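Local structure of polyphosphate kinase (Porphyromonas gingivalis, 2O8R) at residues V402-K407 and I427-S432; Y378-N383 and L416-R421; T442-Y447 and H488-L493. The protein probably catalyses the reversible transfer of the terminal phosphate of ATP to a growing chain of inorganic polyphosphate. The protein carries 3 engineered substitutions. All coordinates share one frame; numbering follows the deposited sequence.

Interaction 1: residues V402-K407 and I427-S432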
loop_
_atom_site.group_PDB
_atom_site.type_symbol
_atom_site.label_atom_id
_atom_site.label_comp_id
_atom_site.label_asym_id
_atom_site.label_seq_id
_atom_site.Cartn_x
_atom_site.Cartn_y
_atom_site.Cartn_z
ATOM N N VAL A 402 -5.498 -5.069 -22.191
ATOM C CA VAL A 402 -5.448 -5.883 -20.969
ATOM C C VAL A 402 -6.842 -6.378 -20.595
ATOM O O VAL A 402 -7.735 -5.575 -20.308
ATOM C CB VAL A 402 -4.869 -5.112 -19.777
ATOM C CG1 VAL A 402 -4.830 -5.985 -18.537
ATOM C CG2 VAL A 402 -3.489 -4.583 -20.086
ATOM N N PHE A 403 -7.016 -7.701 -20.602
ATOM C CA PHE A 403 -8.290 -8.334 -20.266
ATOM C C PHE A 403 -8.261 -8.758 -18.839
ATOM O O PHE A 403 -7.466 -9.623 -18.471
ATOM C CB PHE A 403 -8.563 -9.542 -21.163
ATOM C CG PHE A 403 -8.834 -9.168 -22.581
ATOM C CD1 PHE A 403 -10.129 -9.020 -23.032
ATOM C CD2 PHE A 403 -7.786 -8.912 -23.454
ATOM C CE1 PHE A 403 -10.377 -8.638 -24.342
ATOM C CE2 PHE A 403 -8.029 -8.531 -24.755
ATOM C CZ PHE A 403 -9.326 -8.396 -25.201
ATOM N N VAL A 404 -9.134 -8.146 -18.043
ATOM C CA VAL A 404 -9.124 -8.303 -16.589
ATOM C C VAL A 404 -10.366 -9.044 -16.106
ATOM O O VAL A 404 -11.503 -8.598 -16.344
ATOM C CB VAL A 404 -9.066 -6.931 -15.865
ATOM C CG1 VAL A 404 -8.834 -7.121 -14.379
ATOM C CG2 VAL A 404 -7.993 -6.034 -16.461
ATOM N N GLU A 405 -10.146 -10.153 -15.400
ATOM C CA GLU A 405 -11.241 -11.030 -14.970
ATOM C C GLU A 405 -12.108 -10.534 -13.808
ATOM O O GLU A 405 -13.029 -11.237 -13.390
ATOM C CB GLU A 405 -10.724 -12.432 -14.647
ATOM C CG GLU A 405 -9.640 -12.498 -13.581
ATOM C CD GLU A 405 -9.354 -13.922 -13.106
ATOM O OE1 GLU A 405 -10.232 -14.530 -12.453
ATOM O OE2 GLU A 405 -8.239 -14.427 -13.369
ATOM N N LEU A 406 -11.833 -9.337 -13.293
ATOM C CA LEU A 406 -12.536 -8.878 -12.101
ATOM C C LEU A 406 -13.932 -8.290 -12.359
ATOM O O LEU A 406 -14.433 -8.319 -13.490
ATOM C CB LEU A 406 -11.669 -7.959 -11.242
ATOM C CG LEU A 406 -11.837 -8.342 -9.766
ATOM C CD1 LEU A 406 -10.993 -9.574 -9.406
ATOM C CD2 LEU A 406 -11.597 -7.160 -8.819
ATOM N N LYS A 407 -14.528 -7.735 -11.302
ATOM C CA LYS A 407 -15.984 -7.691 -11.145
ATOM C C LYS A 407 -16.677 -6.340 -11.356
ATOM O O LYS A 407 -16.062 -5.355 -11.785
ATOM C CB LYS A 407 -16.368 -8.229 -9.751
ATOM C CG LYS A 407 -15.507 -9.375 -9.232
ATOM C CD LYS A 407 -15.834 -10.695 -9.904
ATOM C CE LYS A 407 -14.760 -11.724 -9.603
ATOM N NZ LYS A 407 -15.287 -13.111 -9.686
ATOM N N ILE A 427 -2.991 2.397 -23.325
ATOM C CA ILE A 427 -3.458 1.032 -23.032
ATOM C C ILE A 427 -4.992 0.947 -23.025
ATOM O O ILE A 427 -5.667 1.909 -22.656
ATOM C CB ILE A 427 -2.955 0.542 -21.659
ATOM C CG1 ILE A 427 -1.426 0.615 -21.558
ATOM C CG2 ILE A 427 -3.434 -0.845 -21.398
ATOM C CD1 ILE A 427 -0.885 0.324 -20.146
ATOM N N ARG A 428 -5.530 -0.192 -23.452
ATOM C CA ARG A 428 -6.964 -0.448 -23.360
ATOM C C ARG A 428 -7.230 -1.529 -22.317
ATOM O O ARG A 428 -6.522 -2.549 -22.257
ATOM C CB ARG A 428 -7.532 -0.895 -24.702
ATOM C CG ARG A 428 -7.529 0.167 -25.770
ATOM C CD ARG A 428 -8.171 -0.328 -27.054
ATOM N NE ARG A 428 -9.352 -1.166 -26.831
ATOM C CZ ARG A 428 -9.508 -2.380 -27.355
ATOM N NH1 ARG A 428 -8.561 -2.877 -28.140
ATOM N NH2 ARG A 428 -10.607 -3.092 -27.117
ATOM N N ILE A 429 -8.254 -1.313 -21.498
ATOM C CA ILE A 429 -8.582 -2.263 -20.440
ATOM C C ILE A 429 -10.006 -2.735 -20.636
ATOM O O ILE A 429 -10.940 -1.938 -20.543
ATOM C CB ILE A 429 -8.413 -1.651 -19.015
ATOM C CG1 ILE A 429 -6.954 -1.236 -18.794
ATOM C CG2 ILE A 429 -8.832 -2.645 -17.980
ATOM C CD1 ILE A 429 -6.733 -0.258 -17.675
ATOM N N VAL A 430 -10.179 -4.022 -20.930
ATOM C CA VAL A 430 -11.523 -4.562 -21.044
ATOM C C VAL A 430 -11.835 -5.609 -19.975
ATOM O O VAL A 430 -11.022 -6.495 -19.681
ATOM C CB VAL A 430 -11.913 -4.981 -22.507
ATOM C CG1 VAL A 430 -10.827 -4.588 -23.537
ATOM C CG2 VAL A 430 -12.337 -6.452 -22.594
ATOM N N TYR A 431 -13.011 -5.453 -19.371
ATOM C CA TYR A 431 -13.476 -6.290 -18.263
ATOM C C TYR A 431 -14.338 -7.433 -18.773
ATOM O O TYR A 431 -14.920 -7.341 -19.865
ATOM C CB TYR A 431 -14.337 -5.483 -17.272
ATOM C CG TYR A 431 -14.154 -3.980 -17.281
ATOM C CD1 TYR A 431 -14.798 -3.184 -18.228
ATOM C CD2 TYR A 431 -13.369 -3.350 -16.313
ATOM C CE1 TYR A 431 -14.634 -1.800 -18.232
ATOM C CE2 TYR A 431 -13.205 -1.970 -16.307
ATOM C CZ TYR A 431 -13.839 -1.203 -17.267
ATOM O OH TYR A 431 -13.674 0.161 -17.255
ATOM N N SER A 432 -14.442 -8.491 -17.971
ATOM C CA SER A 432 -15.380 -9.563 -18.233
ATOM C C SER A 432 -16.707 -9.105 -17.641
ATOM O O SER A 432 -16.885 -9.112 -16.419
ATOM C CB SER A 432 -14.952 -10.855 -17.533
ATOM O OG SER A 432 -13.576 -10.878 -17.198
#

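Interaction 2: residues Y378-N383 and L416-R421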
loop_
_atom_site.group_PDB
_atom_site.type_symbol
_atom_site.label_atom_id
_atom_site.label_comp_id
_atom_site.label_asym_id
_atom_site.label_seq_id
_atom_site.Cartn_x
_atom_site.Cartn_y
_atom_site.Cartn_z
ATOM N N TYR A 378 -5.353 -10.770 -13.427
ATOM C CA TYR A 378 -6.392 -10.990 -12.406
ATOM C C TYR A 378 -7.092 -9.686 -12.025
ATOM O O TYR A 378 -8.304 -9.562 -12.185
ATOM C CB TYR A 378 -5.838 -11.676 -11.159
ATOM C CG TYR A 378 -6.833 -11.729 -10.008
ATOM C CD1 TYR A 378 -7.989 -12.501 -10.092
ATOM C CD2 TYR A 378 -6.614 -11.010 -8.836
ATOM C CE1 TYR A 378 -8.902 -12.551 -9.046
ATOM C CE2 TYR A 378 -7.521 -11.052 -7.783
ATOM C CZ TYR A 378 -8.664 -11.826 -7.892
ATOM O OH TYR A 378 -9.566 -11.867 -6.847
ATOM N N ARG A 379 -6.308 -8.726 -11.534
ATOM C CA ARG A 379 -6.768 -7.370 -11.257
ATOM C C ARG A 379 -5.816 -6.360 -11.868
ATOM O O ARG A 379 -4.665 -6.679 -12.159
ATOM C CB ARG A 379 -6.783 -7.108 -9.750
ATOM C CG ARG A 379 -8.078 -7.421 -9.041
ATOM C CD ARG A 379 -8.129 -6.747 -7.678
ATOM N NE ARG A 379 -6.988 -7.116 -6.842
ATOM C CZ ARG A 379 -7.034 -7.994 -5.846
ATOM N NH1 ARG A 379 -8.174 -8.600 -5.540
ATOM N NH2 ARG A 379 -5.938 -8.263 -5.148
ATOM N N VAL A 380 -6.307 -5.138 -12.062
ATOM C CA VAL A 380 -5.436 -3.964 -12.149
ATOM C C VAL A 380 -5.706 -3.076 -10.932
ATOM O O VAL A 380 -6.734 -2.409 -10.844
ATOM C CB VAL A 380 -5.566 -3.190 -13.490
ATOM C CG1 VAL A 380 -6.974 -3.290 -14.046
ATOM C CG2 VAL A 380 -5.132 -1.731 -13.317
ATOM N N ALA A 381 -4.794 -3.126 -9.967
ATOM C CA ALA A 381 -4.935 -2.359 -8.733
ATOM C C ALA A 381 -3.592 -1.823 -8.246
ATOM O O ALA A 381 -3.500 -0.694 -7.778
ATOM C CB ALA A 381 -5.578 -3.203 -7.664
ATOM N N GLU A 382 -2.557 -2.648 -8.355
ATOM C CA GLU A 382 -1.215 -2.282 -7.941
ATOM C C GLU A 382 -0.417 -1.916 -9.166
ATOM O O GLU A 382 -0.679 -2.402 -10.263
ATOM C CB GLU A 382 -0.519 -3.461 -7.251
ATOM C CG GLU A 382 -1.089 -3.846 -5.904
ATOM C CD GLU A 382 -0.436 -3.086 -4.768
ATOM O OE1 GLU A 382 0.752 -3.352 -4.480
ATOM O OE2 GLU A 382 -1.113 -2.229 -4.161
ATOM N N ASN A 383 0.554 -1.043 -8.959
ATOM C CA ASN A 383 1.596 -0.772 -9.920
ATOM C C ASN A 383 2.483 -1.989 -10.063
ATOM O O ASN A 383 2.713 -2.678 -9.086
ATOM C CB ASN A 383 2.444 0.388 -9.415
ATOM C CG ASN A 383 2.121 1.667 -10.105
ATOM O OD1 ASN A 383 2.308 1.784 -11.315
ATOM N ND2 ASN A 383 1.640 2.646 -9.348
ATOM N N LEU A 416 -8.621 3.328 -9.747
ATOM C CA LEU A 416 -9.241 4.286 -10.639
ATOM C C LEU A 416 -8.188 5.201 -11.273
ATOM O O LEU A 416 -8.172 5.397 -12.499
ATOM C CB LEU A 416 -10.277 5.101 -9.866
ATOM C CG LEU A 416 -11.606 5.474 -10.530
ATOM C CD1 LEU A 416 -12.229 4.281 -11.260
ATOM C CD2 LEU A 416 -12.571 6.046 -9.483
ATOM N N ARG A 417 -7.295 5.729 -10.439
ATOM C CA ARG A 417 -6.214 6.585 -10.912
ATOM C C ARG A 417 -5.223 5.803 -11.785
ATOM O O ARG A 417 -4.739 6.316 -12.803
ATOM C CB ARG A 417 -5.495 7.251 -9.731
ATOM C CG ARG A 417 -4.388 8.228 -10.135
ATOM C CD ARG A 417 -3.765 8.914 -8.931
ATOM N NE ARG A 417 -4.682 9.862 -8.297
ATOM C CZ ARG A 417 -4.728 11.166 -8.567
ATOM N NH1 ARG A 417 -3.908 11.694 -9.467
ATOM N NH2 ARG A 417 -5.597 11.947 -7.935
ATOM N N LEU A 418 -4.941 4.560 -11.391
ATOM C CA LEU A 418 -3.989 3.716 -12.114
ATOM C C LEU A 418 -4.512 3.309 -13.500
ATOM O O LEU A 418 -3.756 3.298 -14.475
ATOM C CB LEU A 418 -3.596 2.496 -11.273
ATOM C CG LEU A 418 -2.968 1.277 -11.959
ATOM C CD1 LEU A 418 -1.611 1.567 -12.554
ATOM C CD2 LEU A 418 -2.854 0.155 -10.973
ATOM N N SER A 419 -5.802 2.993 -13.583
ATOM C CA SER A 419 -6.425 2.633 -14.854
ATOM C C SER A 419 -6.481 3.824 -15.804
ATOM O O SER A 419 -6.302 3.672 -17.016
ATOM C CB SER A 419 -7.836 2.099 -14.630
ATOM O OG SER A 419 -7.810 0.975 -13.776
ATOM N N GLU A 420 -6.730 5.005 -15.248
ATOM C CA GLU A 420 -6.820 6.190 -16.060
ATOM C C GLU A 420 -5.420 6.545 -16.555
ATOM O O GLU A 420 -5.257 6.991 -17.692
ATOM C CB GLU A 420 -7.517 7.346 -15.310
ATOM C CG GLU A 420 -6.647 8.154 -14.347
ATOM C CD GLU A 420 -7.433 9.165 -13.520
ATOM O OE1 GLU A 420 -6.904 10.276 -13.279
ATOM O OE2 GLU A 420 -8.573 8.849 -13.108
ATOM N N ARG A 421 -4.409 6.293 -15.727
ATOM C CA ARG A 421 -3.048 6.562 -16.130
ATOM C C ARG A 421 -2.678 5.661 -17.294
ATOM O O ARG A 421 -2.013 6.099 -18.243
ATOM C CB ARG A 421 -2.080 6.349 -14.973
ATOM C CG ARG A 421 -0.634 6.602 -15.356
ATOM C CD ARG A 421 0.295 6.501 -14.167
ATOM N NE ARG A 421 0.870 5.171 -14.045
ATOM C CZ ARG A 421 0.721 4.378 -12.993
ATOM N NH1 ARG A 421 1.294 3.187 -12.997
ATOM N NH2 ARG A 421 0.013 4.770 -11.940
#

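Interaction 3: residues T442-Y447 and H488-L493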
loop_
_atom_site.group_PDB
_atom_site.type_symbol
_atom_site.label_atom_id
_atom_site.label_comp_id
_atom_site.label_asym_id
_atom_site.label_seq_id
_atom_site.Cartn_x
_atom_site.Cartn_y
_atom_site.Cartn_z
ATOM N N THR A 442 -2.665 -15.875 -20.197
ATOM C CA THR A 442 -1.929 -15.777 -21.449
ATOM C C THR A 442 -1.472 -14.355 -21.768
ATOM O O THR A 442 -2.147 -13.388 -21.427
ATOM C CB THR A 442 -2.781 -16.260 -22.638
ATOM O OG1 THR A 442 -3.919 -15.406 -22.770
ATOM C CG2 THR A 442 -3.269 -17.688 -22.433
ATOM N N ALA A 443 -0.322 -14.245 -22.427
ATOM C CA ALA A 443 0.121 -12.986 -23.028
ATOM C C ALA A 443 0.395 -13.220 -24.513
ATOM O O ALA A 443 0.587 -14.360 -24.949
ATOM C CB ALA A 443 1.355 -12.458 -22.333
ATOM N N LEU A 444 0.411 -12.147 -25.294
ATOM C CA LEU A 444 0.543 -12.281 -26.738
ATOM C C LEU A 444 1.263 -11.109 -27.335
ATOM O O LEU A 444 0.821 -9.977 -27.186
ATOM C CB LEU A 444 -0.830 -12.376 -27.398
ATOM C CG LEU A 444 -0.831 -12.547 -28.911
ATOM C CD1 LEU A 444 -0.222 -13.888 -29.330
ATOM C CD2 LEU A 444 -2.238 -12.421 -29.425
ATOM N N ILE A 445 2.367 -11.385 -28.019
ATOM C CA ILE A 445 3.092 -10.348 -28.745
ATOM C C ILE A 445 2.954 -10.618 -30.237
ATOM O O ILE A 445 3.327 -11.691 -30.701
ATOM C CB ILE A 445 4.572 -10.309 -28.352
ATOM C CG1 ILE A 445 4.719 -9.969 -26.876
ATOM C CG2 ILE A 445 5.289 -9.260 -29.142
ATOM C CD1 ILE A 445 5.964 -10.527 -26.281
ATOM N N LEU A 446 2.408 -9.651 -30.979
ATOM C CA LEU A 446 2.186 -9.829 -32.420
ATOM C C LEU A 446 3.118 -8.962 -33.278
ATOM O O LEU A 446 3.322 -7.768 -33.017
ATOM C CB LEU A 446 0.721 -9.575 -32.793
ATOM C CG LEU A 446 -0.363 -10.506 -32.233
ATOM C CD1 LEU A 446 -1.734 -9.931 -32.526
ATOM C CD2 LEU A 446 -0.259 -11.954 -32.746
ATOM N N TYR A 447 3.686 -9.587 -34.302
ATOM C CA TYR A 447 4.545 -8.893 -35.236
ATOM C C TYR A 447 3.727 -8.273 -36.353
ATOM O O TYR A 447 2.623 -8.743 -36.642
ATOM C CB TYR A 447 5.540 -9.870 -35.836
ATOM C CG TYR A 447 6.592 -10.336 -34.861
ATOM C CD1 TYR A 447 7.330 -9.430 -34.112
ATOM C CD2 TYR A 447 6.869 -11.686 -34.713
ATOM C CE1 TYR A 447 8.303 -9.864 -33.225
ATOM C CE2 TYR A 447 7.841 -12.133 -33.833
ATOM C CZ TYR A 447 8.553 -11.224 -33.089
ATOM O OH TYR A 447 9.515 -11.691 -32.215
ATOM N N HIS A 488 -1.628 -18.338 -33.242
ATOM C CA HIS A 488 -2.827 -17.983 -33.968
ATOM C C HIS A 488 -4.042 -18.206 -33.079
ATOM O O HIS A 488 -5.014 -17.445 -33.114
ATOM C CB HIS A 488 -2.944 -18.804 -35.257
ATOM C CG HIS A 488 -4.133 -18.438 -36.083
ATOM N ND1 HIS A 488 -5.363 -19.043 -35.927
ATOM C CD2 HIS A 488 -4.296 -17.493 -37.038
ATOM C CE1 HIS A 488 -6.229 -18.490 -36.756
ATOM N NE2 HIS A 488 -5.608 -17.545 -37.437
ATOM N N ASP A 489 -3.975 -19.270 -32.289
ATOM C CA ASP A 489 -5.066 -19.652 -31.408
ATOM C C ASP A 489 -5.257 -18.614 -30.323
ATOM O O ASP A 489 -6.390 -18.218 -30.032
ATOM C CB ASP A 489 -4.776 -21.013 -30.794
ATOM C CG ASP A 489 -5.148 -22.156 -31.716
ATOM O OD1 ASP A 489 -5.804 -21.884 -32.742
ATOM O OD2 ASP A 489 -4.803 -23.325 -31.410
ATOM N N VAL A 490 -4.137 -18.175 -29.749
ATOM C CA VAL A 490 -4.131 -17.118 -28.754
ATOM C C VAL A 490 -4.617 -15.821 -29.406
ATOM O O VAL A 490 -5.453 -15.096 -28.835
ATOM C CB VAL A 490 -2.726 -16.938 -28.141
ATOM C CG1 VAL A 490 -2.663 -15.694 -27.274
ATOM C CG2 VAL A 490 -2.340 -18.160 -27.319
ATOM N N TYR A 491 -4.110 -15.554 -30.611
ATOM C CA TYR A 491 -4.569 -14.431 -31.414
ATOM C C TYR A 491 -6.089 -14.411 -31.512
ATOM O O TYR A 491 -6.741 -13.405 -31.211
ATOM C CB TYR A 491 -3.979 -14.512 -32.817
ATOM C CG TYR A 491 -4.679 -13.607 -33.799
ATOM C CD1 TYR A 491 -4.379 -12.255 -33.847
ATOM C CD2 TYR A 491 -5.643 -14.100 -34.675
ATOM C CE1 TYR A 491 -5.018 -11.412 -34.725
ATOM C CE2 TYR A 491 -6.285 -13.263 -35.558
ATOM C CZ TYR A 491 -5.965 -11.917 -35.578
ATOM O OH TYR A 491 -6.598 -11.059 -36.451
ATOM N N ARG A 492 -6.633 -15.542 -31.937
ATOM C CA ARG A 492 -8.059 -15.717 -32.111
ATOM C C ARG A 492 -8.802 -15.606 -30.795
ATOM O O ARG A 492 -9.876 -15.006 -30.743
ATOM C CB ARG A 492 -8.350 -17.071 -32.764
ATOM C CG ARG A 492 -9.811 -17.329 -32.985
ATOM C CD ARG A 492 -10.061 -18.695 -33.588
ATOM N NE ARG A 492 -10.155 -18.650 -35.043
ATOM C CZ ARG A 492 -9.390 -19.357 -35.863
ATOM N NH1 ARG A 492 -8.473 -20.183 -35.378
ATOM N NH2 ARG A 492 -9.549 -19.240 -37.170
ATOM N N LEU A 493 -8.229 -16.176 -29.734
ATOM C CA LEU A 493 -8.834 -16.095 -28.401
ATOM C C LEU A 493 -9.069 -14.644 -27.983
ATOM O O LEU A 493 -10.169 -14.292 -27.544
ATOM C CB LEU A 493 -7.984 -16.810 -27.357
ATOM C CG LEU A 493 -8.440 -16.726 -25.893
ATOM C CD1 LEU A 493 -9.868 -17.228 -25.697
ATOM C CD2 LEU A 493 -7.453 -17.465 -24.967
#

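Interaction 1: residues V402-K407 and I427-S432
Val402, Phe403 and Val404 pair in parallel with Ile429, Val430 and Tyr431, and the short strand segments run 4.8 Å apart between axes with 26° between their directions. The bonding alternates in the usual parallel way. Val402 sends its N to Arg428 O (2.7 Å) and offers its O to Val430 N (3.0 Å), and Val404 N then returns to Val430 O at the same separation. Between these rungs the CA-H groups of Ile429 and Phe403 lean on Val402 O and Val430 O. Beyond the last rung the ladder frays: Val404 O receives weak bonds from both the N and the OG of Ser432, the hydroxyl standing 3.2 Å from Val404 O. Strand 399-404, helix 416-425 and strand 428-431 form a beta-alpha-beta crossover within the phospholipase D-like C-terminal domain 1, and strand 370-377 flanks 399-404 on its other side. Val402, Val404 and Ile429 lie on the face covered by the connecting helix, where Ile429 packs on Met422. There Val404 CG2 meets Ile429 CG2 at 3.8 Å. With CG1 anti to the backbone N (chi1 -180°), CG2 of Val402 lies beside that N and meets Ile427 CG2 at 4.0 Å, and Ile427 continues to Leu390 and Ala394 of helix 385-395. On the reverse face Phe403 and Val430 run alongside each other in the same direction. Val430 CG2 meets the CD1-CE1 border of the ring, 3.4 Å from Phe403 CD1, while CG1 stands over one face. Phe494 of helix 484-497 meets the same ring, and Arg428 is salt-bridged to Asp498. Past the strand end, the side chain of Glu405 comes within about 4 Å (nearest atoms) of that of His439, the predicted phosphohistidine.

Interaction 2: residues Y378-N383 and L416-R421
The loop that joins strand 370-377 to helix 385-395 in C-terminal domain 1 rests on helix 416-425 through Val380 and Asn383, which meet Leu418 and Arg421. The loop also carries Arg379, a predicted magnesium-binding residue that does not touch 416-421. Leu418 provides the largest buried surface of the contact. Its CG stands anti to the backbone N (chi1 161°), which carries CD2 out to the loop, where it touches Val380 CG2 at 3.8 Å and lies 3.4 Å from both Ala381 O and Glu382 O. Val380 CG2 also brushes the OG of Ser419, a hydroxyl whose hydrogen bond goes to Asn415 O. The side chains of Asn383 and Arg421 are roughly perpendicular, yet their flat ends are nearly parallel, the amide and guanidinium planes differing by 15°. Asn383 OD1 comes to the guanidinium edge and accepts a bond from Arg421 NH1; the modelled 2.4 Å between OD1 and NH1 is too short to be taken literally. Arg421 NE also forms a salt bridge with Glu391 of helix 385-395. Asn383 O accepts a hydrogen bond from Asn383 ND2 of the second subunit, and Arg421 packs on Ser385 of that subunit. Arg421 thus links the loop and two helices of its own chain at the dimer contact, its charge probably balanced by Glu391; the neutral amide may help to orient the guanidinium, though the modelled bond is too short to prove it.

Interaction 3: residues T442-Y447 and H488-L493
Ala443 touches Val490 through its backbone alone, its O lying 4.2 Å from Val490 CG1, while its CB points away from the helix, on the side of Leu375 and Phe466. Leu444, the next residue, turns to the helix and has the largest share of the contact on the strand side. Its chi1 of -179° swings CG out beside the carbonyl carbon, from where CD1 and CD2 reach Val490 and Tyr491. CD1 packs against Val490 CG1 at 3.7 Å, and the same valine methyl lies 3.8 Å from Leu444 CB, since the two side chains overlap while heading opposite ways. The second methyl, Leu444 CD2, settles on the helix backbone at Tyr491 CA (3.7 Å). Ile445 again faces the far side, so the alternation of the strand brings Leu446 back toward the helix. Leu446 CD1 reaches the edge of the Tyr491 ring, close to its plane, and touches CD1 of that ring at 3.8 Å; the two side chains are roughly perpendicular. The short helix segment crosses the strand segment at 105°, with the axes 9.0 Å apart at closest approach. This is one layer of helix laid across the mixed sheet of C-terminal domain 1, and strands 370-377 and 457-462 flank strand 442-447 on its two sides. One turn after Val490, Phe494 of the same helix extends the packing to Leu444 and Thr442. With no hydrogen bond between the segments, the helix is joined to the sheet by dispersion contacts of branched aliphatic groups and a ring edge, a buried apolar layer in which fit, rather than directed bonding, probably sets the position.

All three contacts fall within C-terminal domain 1. Interactions 1 and 2, both partly buried, interlock along the chain and touch, with Val404 and Leu406 of the first packing on Tyr378 and Arg379 of the second. Helix 416-425 is the connection between the two strands of interaction 1 and also the support for the loop in interaction 2. Interaction 3, a buried helix-on-sheet contact, shares the sheet with interaction 1, and Phe494 and strand 370-377 border both. Backbone hydrogen bonds dominate in 402-407 with 427-432, apolar packing without hydrogen bonds joins 442-447 to 488-493, and a polar amide-guanidinium pair appears where interaction 2 meets the second subunit.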